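Local coordinates for latency-associated nuclear antigen (Murid herpesvirus 4, PDB 4BLG), which probably binds DNA through this C-terminal domain, one piece of a longer herpesvirus protein associated with latency, at residues Val21-Leu26 against Lys100-Ala105; Asn52-Cys57 against Ala105-Tyr110. All coordinates share one frame; numbering follows the deposited sequence.

Interactions 1 and 2 lie along one helix, 93-110, and their centres are about 11 Å apart. They share Ala105. In interaction 1 the helix meets the end of helix 13-22 and the turn into helix 24-27, while further along, in interaction 2, it meets helix 48-57. His18 ties the two together, since its carbonyl O holds Thr22 OG1 of interaction 1 and its ring meets Tyr106 of interaction 2. Each contact has a phosphate ion beside it, probably from the crystallisation liquor. The chain D and chain E phosphates are well separated and occupy two distinct anion sites, both partly made by helix 93-110.

Interaction 1: Val21-Leu26 against Lys100-Ala105. With PO4 (phosphate ion), chain D.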
ATOM      1  N   VAL A  21      -4.954  15.210  20.382  1.00 41.03           N
ATOM      2  CA  VAL A  21      -4.302  15.966  21.445  1.00 43.18           C
ATOM      3  C   VAL A  21      -2.794  15.783  21.307  1.00 43.05           C
ATOM      4  O   VAL A  21      -2.019  16.716  21.475  1.00 44.83           O
ATOM      5  CB  VAL A  21      -4.766  15.527  22.849  1.00 43.94           C
ATOM      6  CG1 VAL A  21      -3.931  16.223  23.911  1.00 46.22           C
ATOM      7  CG2 VAL A  21      -6.249  15.839  23.046  1.00 44.63           C
ATOM      8  N   THR A  22      -2.391  14.574  20.939  1.00 41.12           N
ATOM      9  CA  THR A  22      -0.982  14.207  20.915  1.00 47.17           C
ATOM     10  C   THR A  22      -0.279  14.863  19.727  1.00 44.36           C
ATOM     11  O   THR A  22       0.870  15.276  19.831  1.00 46.19           O
ATOM     12  CB  THR A  22      -0.814  12.680  20.851  1.00 43.30           C
ATOM     13  OG1 THR A  22      -1.514  12.079  21.945  1.00 40.26           O
ATOM     14  CG2 THR A  22       0.650  12.296  20.939  1.00 39.74           C
ATOM     15  N   ALA A  23      -0.980  14.971  18.604  1.00 47.02           N
ATOM     16  CA  ALA A  23      -0.412  15.579  17.406  1.00 44.93           C
ATOM     17  C   ALA A  23      -1.460  16.430  16.689  1.00 48.76           C
ATOM     18  O   ALA A  23      -2.025  16.015  15.683  1.00 43.74           O
ATOM     19  CB  ALA A  23       0.136  14.500  16.485  1.00 39.53           C
ATOM     20  N   PRO A  24      -1.706  17.643  17.205  1.00 43.11           N
ATOM     21  CA  PRO A  24      -2.785  18.536  16.759  1.00 43.97           C
ATOM     22  C   PRO A  24      -2.743  18.910  15.282  1.00 43.89           C
ATOM     23  O   PRO A  24      -3.770  18.817  14.622  1.00 43.26           O
ATOM     24  CB  PRO A  24      -2.593  19.788  17.624  1.00 46.71           C
ATOM     25  CG  PRO A  24      -1.794  19.339  18.783  1.00 48.38           C
ATOM     26  CD  PRO A  24      -0.924  18.230  18.304  1.00 45.05           C
ATOM     27  N   ARG A  25      -1.598  19.350  14.775  1.00 47.76           N
ATOM     28  CA  ARG A  25      -1.504  19.735  13.368  1.00 46.63           C
ATOM     29  C   ARG A  25      -1.754  18.532  12.458  1.00 45.75           C
ATOM     30  O   ARG A  25      -2.561  18.600  11.532  1.00 44.10           O
ATOM     31  CB  ARG A  25      -0.143  20.364  13.057  1.00 47.11           C
ATOM     32  CG  ARG A  25       0.039  21.761  13.665  1.00 53.49           C
ATOM     33  CD  ARG A  25       1.479  22.270  13.565  1.00 57.29           C
ATOM     34  NE  ARG A  25       2.449  21.304  14.080  1.00 67.19           N
ATOM     35  CZ  ARG A  25       3.770  21.435  13.992  1.00 69.83           C
ATOM     36  NH1 ARG A  25       4.310  22.498  13.408  1.00 66.67           N
ATOM     37  NH2 ARG A  25       4.560  20.493  14.490  1.00 78.18           N
ATOM     38  N   LEU A  26      -1.068  17.431  12.732  1.00 41.05           N
ATOM     39  CA  LEU A  26      -1.208  16.233  11.916  1.00 38.86           C
ATOM     40  C   LEU A  26      -2.660  15.744  11.861  1.00 46.48           C
ATOM     41  O   LEU A  26      -3.147  15.362  10.795  1.00 38.81           O
ATOM     42  CB  LEU A  26      -0.295  15.124  12.438  1.00 37.72           C
ATOM     43  CG  LEU A  26      -0.237  13.855  11.582  1.00 43.14           C
ATOM     44  CD1 LEU A  26       0.217  14.170  10.162  1.00 45.08           C
ATOM     45  CD2 LEU A  26       0.675  12.818  12.220  1.00 41.10           C
ATOM     46  N   LYS A 100       3.911   7.506  12.783  1.00 38.33           N
ATOM     47  CA  LYS A 100       4.256   6.172  13.235  1.00 36.30           C
ATOM     48  C   LYS A 100       4.502   6.187  14.737  1.00 40.36           C
ATOM     49  O   LYS A 100       4.047   5.298  15.457  1.00 40.37           O
ATOM     50  CB  LYS A 100       5.496   5.664  12.503  1.00 37.00           C
ATOM     51  CG  LYS A 100       5.807   4.213  12.777  1.00 30.14           C
ATOM     52  CD  LYS A 100       7.141   3.816  12.202  1.00 36.33           C
ATOM     53  CE  LYS A 100       7.493   2.393  12.574  1.00 45.86           C
ATOM     54  NZ  LYS A 100       8.897   2.286  13.042  1.00 47.98           N
ATOM     55  N   ARG A 101       5.231   7.193  15.203  1.00 33.57           N
ATOM     56  CA  ARG A 101       5.572   7.313  16.616  1.00 35.49           C
ATOM     57  C   ARG A 101       4.331   7.389  17.493  1.00 35.40           C
ATOM     58  O   ARG A 101       4.239   6.716  18.526  1.00 36.52           O
ATOM     59  CB  ARG A 101       6.414   8.564  16.854  1.00 39.70           C
ATOM     60  CG  ARG A 101       6.893   8.734  18.295  1.00 53.85           C
ATOM     61  CD  ARG A 101       7.895   9.879  18.376  1.00 60.44           C
ATOM     62  NE  ARG A 101       9.054   9.473  17.598  1.00 79.29           N
ATOM     63  CZ  ARG A 101       9.548  10.119  16.546  1.00 82.25           C
ATOM     64  NH1 ARG A 101       9.060  11.282  16.133  1.00 78.95           N
ATOM     65  NH2 ARG A 101      10.579   9.605  15.902  1.00 73.16           N
ATOM     66  N   VAL A 102       3.390   8.234  17.090  1.00 35.18           N
ATOM     67  CA  VAL A 102       2.193   8.485  17.885  1.00 35.51           C
ATOM     68  C   VAL A 102       1.305   7.249  17.926  1.00 33.41           C
ATOM     69  O   VAL A 102       0.911   6.776  19.000  1.00 33.83           O
ATOM     70  CB  VAL A 102       1.403   9.669  17.312  1.00 36.00           C
ATOM     71  CG1 VAL A 102       0.011   9.731  17.920  1.00 37.02           C
ATOM     72  CG2 VAL A 102       2.158  10.968  17.552  1.00 39.64           C
ATOM     73  N   VAL A 103       1.012   6.712  16.744  1.00 31.33           N
ATOM     74  CA  VAL A 103       0.108   5.582  16.641  1.00 29.46           C
ATOM     75  C   VAL A 103       0.662   4.405  17.434  1.00 34.80           C
ATOM     76  O   VAL A 103      -0.072   3.756  18.160  1.00 31.81           O
ATOM     77  CB  VAL A 103      -0.146   5.176  15.175  1.00 32.60           C
ATOM     78  CG1 VAL A 103      -0.986   3.909  15.115  1.00 25.89           C
ATOM     79  CG2 VAL A 103      -0.841   6.306  14.430  1.00 35.49           C
ATOM     80  N   LEU A 104       1.960   4.144  17.314  1.00 30.68           N
ATOM     81  CA  LEU A 104       2.557   2.977  17.957  1.00 30.21           C
ATOM     82  C   LEU A 104       2.790   3.157  19.455  1.00 37.15           C
ATOM     83  O   LEU A 104       2.867   2.172  20.189  1.00 32.65           O
ATOM     84  CB  LEU A 104       3.868   2.580  17.275  1.00 38.74           C
ATOM     85  CG  LEU A 104       3.777   1.996  15.859  1.00 32.26           C
ATOM     86  CD1 LEU A 104       5.157   1.537  15.414  1.00 31.22           C
ATOM     87  CD2 LEU A 104       2.784   0.847  15.773  1.00 35.85           C
ATOM     88  N   ALA A 105       2.924   4.393  19.925  1.00 34.07           N
ATOM     89  CA  ALA A 105       2.942   4.604  21.373  1.00 36.25           C
ATOM     90  C   ALA A 105       1.605   4.152  21.951  1.00 35.51           C
ATOM     91  O   ALA A 105       1.562   3.422  22.944  1.00 36.31           O
ATOM     92  CB  ALA A 105       3.213   6.057  21.714  1.00 38.42           C
TER
HETATM   93  P   PO4 D1263       1.789  18.126  15.549  1.00 45.70           P
HETATM   94  O1  PO4 D1263       2.266  17.634  16.890  1.00 52.90           O
HETATM   95  O2  PO4 D1263       0.974  17.057  14.859  1.00 58.30           O
HETATM   96  O3  PO4 D1263       0.914  19.342  15.682  1.00 51.18           O
HETATM   97  O4  PO4 D1263       2.993  18.452  14.706  1.00 55.94           O
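Thr22 sets its methyl against the branched end of Val102, with CG2 3.9 Å from Val102 CG2 and 4.0 Å from Val102 CG1. The two side chains run alongside each other, pointing opposite ways. CG2 reaches the valine because it stands anti to the backbone N of Thr22; OG1, beside that N at chi1 -56°, turns back to the carbonyl O of His18. The methyl does the packing and the hydroxyl is satisfied within its own helix. Ala23, where the chain leaves helical geometry, adds a looser touch, CB to Val102 CG2 at 4.2 Å.

Beyond this small apolar patch, the start of helix 24-27 holds a phosphate. Arg25 N bonds phosphate O3 at 2.7 Å and Leu26 N bonds phosphate O2 at 3.0 Å. The Arg25 side chain, bent at chi3 (-51°), curls back so that NE also reaches phosphate O3 and NH2 reaches phosphate O4 at 2.6 Å, with the phosphorus in the guanidinium plane, at its edge. The helix start and this positive charge probably both steady the anion.

Lys98 of helix 93-110 also binds the ion, and Leu26 touches Gln95 and Leu99, extending the packing of the N-terminal helices along helix 93-110.

Interaction 2: Asn52-Cys57 against Ala105-Tyr110; sequences NKLHKC and AYCEKY. With PO4 (phosphate ion), chain E.
Phosphate oxygen O1 is gripped from both helices: Tyr106 OH donates to it at 2.7 Å, and Lys53 NZ bonds it too, at a modelled separation too short to be taken literally. The helices are 48-57 and 93-110, the two crossover helices of a ferredoxin-like beta-alpha-beta-beta-alpha-beta fold, whose four antiparallel strands run in the order 2-3-1-4. The ion therefore sits between their polar side chains, though the length of the lysine bond is doubtful.

Lys53 gets there as a fully extended chain. Its NZ stops 4.0 Å from Tyr106 OH, near the plane of the ring and at its edge, so the ammonium approaches the phenol end of the ring. A further bond to His111 is weak. The backbone N of Met15, on helix 13-22, also binds the phosphate, bringing a third helix to the anion.

Beside this polar site lies a thin apolar touch, Leu54 CD1 to Cys107 SG at 4.5 Å. Val114 contacts both residues. No hydrogen bond passes directly from one segment to the other; what joins them is light packing, with the phosphate, probably picked up from the crystallisation liquor, bound between their side chains.

With CG anti to the backbone N (chi1 -170°), the Tyr106 ring leans toward helix 48-57 and carries OH to the phosphate. One face is covered by Tyr110, whose CD2 sits 3.8 Å above the Tyr106 ring centre, and the Tyr106 ring also meets that of His18 with the planes at about 45°. Tyr110 is itself backed by Lys109 CB, 3.6 Å above the centre of its ring.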
ATOM      1  N   ASN A  52      -9.491  -2.285  11.447  1.00 22.02           N
ATOM      2  CA  ASN A  52     -10.705  -1.514  11.173  1.00 22.10           C
ATOM      3  C   ASN A  52     -10.769  -0.313  12.118  1.00 25.18           C
ATOM      4  O   ASN A  52     -11.115   0.800  11.710  1.00 26.38           O
ATOM      5  CB  ASN A  52     -11.976  -2.359  11.321  1.00 29.83           C
ATOM      6  CG  ASN A  52     -12.170  -3.339  10.175  1.00 58.82           C
ATOM      7  OD1 ASN A  52     -12.360  -4.533  10.399  1.00 73.72           O
ATOM      8  ND2 ASN A  52     -12.133  -2.838   8.941  1.00 54.09           N
ATOM      9  N   LYS A  53     -10.436  -0.533  13.386  1.00 27.49           N
ATOM     10  CA  LYS A  53     -10.356   0.595  14.318  1.00 25.89           C
ATOM     11  C   LYS A  53      -9.421   1.677  13.785  1.00 32.52           C
ATOM     12  O   LYS A  53      -9.808   2.846  13.699  1.00 32.65           O
ATOM     13  CB  LYS A  53      -9.885   0.151  15.703  1.00 25.58           C
ATOM     14  CG  LYS A  53      -9.906   1.260  16.764  1.00 24.85           C
ATOM     15  CD  LYS A  53      -9.455   0.720  18.125  1.00 25.62           C
ATOM     16  CE  LYS A  53      -9.207   1.824  19.153  1.00 27.07           C
ATOM     17  NZ  LYS A  53      -9.241   1.318  20.570  1.00 31.58           N
ATOM     18  N   LEU A  54      -8.193   1.288  13.428  1.00 30.69           N
ATOM     19  CA  LEU A  54      -7.189   2.259  12.987  1.00 26.62           C
ATOM     20  C   LEU A  54      -7.670   2.975  11.738  1.00 32.10           C
ATOM     21  O   LEU A  54      -7.372   4.141  11.518  1.00 33.52           O
ATOM     22  CB  LEU A  54      -5.842   1.585  12.711  1.00 23.06           C
ATOM     23  CG  LEU A  54      -4.824   1.572  13.851  1.00 35.27           C
ATOM     24  CD1 LEU A  54      -5.456   1.116  15.137  1.00 38.42           C
ATOM     25  CD2 LEU A  54      -3.635   0.690  13.497  1.00 35.80           C
ATOM     26  N   HIS A  55      -8.428   2.264  10.923  1.00 28.48           N
ATOM     27  CA  HIS A  55      -8.919   2.824   9.680  1.00 29.01           C
ATOM     28  C   HIS A  55      -9.881   3.971   9.953  1.00 31.81           C
ATOM     29  O   HIS A  55      -9.791   5.020   9.313  1.00 27.42           O
ATOM     30  CB  HIS A  55      -9.619   1.764   8.845  1.00 25.40           C
ATOM     31  CG  HIS A  55     -10.502   2.336   7.786  1.00 36.02           C
ATOM     32  ND1 HIS A  55     -10.007   2.934   6.647  1.00 38.45           N
ATOM     33  CD2 HIS A  55     -11.849   2.427   7.707  1.00 32.20           C
ATOM     34  CE1 HIS A  55     -11.015   3.358   5.905  1.00 33.37           C
ATOM     35  NE2 HIS A  55     -12.143   3.059   6.524  1.00 31.29           N
ATOM     36  N   LYS A  56     -10.820   3.781  10.876  1.00 29.87           N
ATOM     37  CA  LYS A  56     -11.750   4.872  11.188  1.00 42.28           C
ATOM     38  C   LYS A  56     -11.006   6.001  11.937  1.00 40.35           C
ATOM     39  O   LYS A  56     -11.359   7.166  11.814  1.00 32.39           O
ATOM     40  CB  LYS A  56     -13.003   4.383  11.968  1.00 41.70           C
ATOM     41  CG  LYS A  56     -13.951   3.360  11.242  1.00 84.20           C
ATOM     42  CD  LYS A  56     -14.994   3.946  10.242  1.00 84.49           C
ATOM     43  CE  LYS A  56     -15.815   2.803   9.602  1.00 94.76           C
ATOM     44  NZ  LYS A  56     -16.060   2.886   8.131  1.00 92.18           N
ATOM     45  N   CYS A  57      -9.957   5.657  12.683  1.00 28.53           N
ATOM     46  CA  CYS A  57      -9.259   6.646  13.511  1.00 35.35           C
ATOM     47  C   CYS A  57      -8.136   7.459  12.849  1.00 34.72           C
ATOM     48  O   CYS A  57      -7.998   8.652  13.117  1.00 29.84           O
ATOM     49  CB  CYS A  57      -8.704   5.975  14.767  1.00 45.60           C
ATOM     50  SG  CYS A  57      -9.990   5.485  15.915  1.00 33.90           S
ATOM     51  N   ALA A 105       2.924   4.393  19.925  1.00 34.07           N
ATOM     52  CA  ALA A 105       2.942   4.604  21.373  1.00 36.25           C
ATOM     53  C   ALA A 105       1.605   4.152  21.951  1.00 35.51           C
ATOM     54  O   ALA A 105       1.562   3.422  22.944  1.00 36.31           O
ATOM     55  CB  ALA A 105       3.213   6.057  21.714  1.00 38.42           C
ATOM     56  N   TYR A 106       0.509   4.575  21.331  1.00 34.73           N
ATOM     57  CA  TYR A 106      -0.806   4.094  21.773  1.00 33.49           C
ATOM     58  C   TYR A 106      -0.927   2.554  21.685  1.00 31.97           C
ATOM     59  O   TYR A 106      -1.260   1.885  22.672  1.00 34.15           O
ATOM     60  CB  TYR A 106      -1.919   4.783  20.973  1.00 36.74           C
ATOM     61  CG  TYR A 106      -3.328   4.551  21.495  1.00 32.34           C
ATOM     62  CD1 TYR A 106      -4.087   3.482  21.052  1.00 40.26           C
ATOM     63  CD2 TYR A 106      -3.899   5.415  22.424  1.00 51.34           C
ATOM     64  CE1 TYR A 106      -5.378   3.270  21.522  1.00 36.68           C
ATOM     65  CE2 TYR A 106      -5.186   5.212  22.898  1.00 49.29           C
ATOM     66  CZ  TYR A 106      -5.921   4.136  22.438  1.00 51.93           C
ATOM     67  OH  TYR A 106      -7.201   3.919  22.898  1.00 69.05           O
ATOM     68  N   CYS A 107      -0.620   1.988  20.516  1.00 30.20           N
ATOM     69  CA  CYS A 107      -0.822   0.554  20.273  1.00 29.08           C
ATOM     70  C   CYS A 107       0.081  -0.331  21.110  1.00 35.93           C
ATOM     71  O   CYS A 107      -0.258  -1.479  21.394  1.00 29.73           O
ATOM     72  CB  CYS A 107      -0.592   0.212  18.795  1.00 29.47           C
ATOM     73  SG  CYS A 107      -1.794   0.930  17.707  1.00 32.96           S
ATOM     74  N   GLU A 108       1.234   0.202  21.492  1.00 34.21           N
ATOM     75  CA  GLU A 108       2.190  -0.532  22.302  1.00 44.36           C
ATOM     76  C   GLU A 108       1.547  -0.950  23.625  1.00 46.36           C
ATOM     77  O   GLU A 108       1.923  -1.963  24.216  1.00 50.49           O
ATOM     78  CB  GLU A 108       3.425   0.332  22.559  1.00 55.80           C
ATOM     79  CG  GLU A 108       4.442  -0.289  23.490  1.00 69.01           C
ATOM     80  CD  GLU A 108       4.774   0.619  24.653  1.00 88.02           C
ATOM     81  OE1 GLU A 108       5.424   1.662  24.424  1.00 93.72           O
ATOM     82  OE2 GLU A 108       4.370   0.300  25.793  1.00 95.25           O
ATOM     83  N   LYS A 109       0.570  -0.171  24.080  1.00 40.90           N
ATOM     84  CA  LYS A 109      -0.150  -0.482  25.315  1.00 44.45           C
ATOM     85  C   LYS A 109      -1.448  -1.220  25.027  1.00 40.15           C
ATOM     86  O   LYS A 109      -1.802  -2.158  25.734  1.00 44.85           O
ATOM     87  CB  LYS A 109      -0.492   0.791  26.088  1.00 52.24           C
ATOM     88  CG  LYS A 109       0.709   1.566  26.559  1.00 69.09           C
ATOM     89  CD  LYS A 109       1.331   0.907  27.790  1.00 77.59           C
ATOM     90  CE  LYS A 109       2.645   1.561  28.173  1.00 83.64           C
ATOM     91  NZ  LYS A 109       3.633   0.550  28.622  1.00 83.85           N
ATOM     92  N   TYR A 110      -2.165  -0.770  24.000  1.00 33.84           N
ATOM     93  CA  TYR A 110      -3.528  -1.249  23.760  1.00 32.81           C
ATOM     94  C   TYR A 110      -3.726  -2.153  22.541  1.00 30.23           C
ATOM     95  O   TYR A 110      -4.798  -2.745  22.379  1.00 40.07           O
ATOM     96  CB  TYR A 110      -4.463  -0.044  23.700  1.00 35.60           C
ATOM     97  CG  TYR A 110      -4.308   0.780  24.942  1.00 39.15           C
ATOM     98  CD1 TYR A 110      -4.611   0.241  26.179  1.00 41.38           C
ATOM     99  CD2 TYR A 110      -3.804   2.071  24.893  1.00 40.25           C
ATOM    100  CE1 TYR A 110      -4.448   0.965  27.328  1.00 45.06           C
ATOM    101  CE2 TYR A 110      -3.637   2.804  26.044  1.00 40.42           C
ATOM    102  CZ  TYR A 110      -3.956   2.241  27.259  1.00 41.60           C
ATOM    103  OH  TYR A 110      -3.804   2.955  28.421  1.00 53.74           O
TER
HETATM  104  P   PO4 E1264     -11.023   3.625  22.110  1.00 53.55           P
HETATM  105  O1  PO4 E1264      -9.635   3.032  22.170  1.00 72.21           O
HETATM  106  O2  PO4 E1264     -11.114   4.577  20.942  1.00 47.95           O
HETATM  107  O3  PO4 E1264     -12.035   2.518  21.938  1.00 79.97           O
HETATM  108  O4  PO4 E1264     -11.305   4.372  23.391  1.00 55.08           O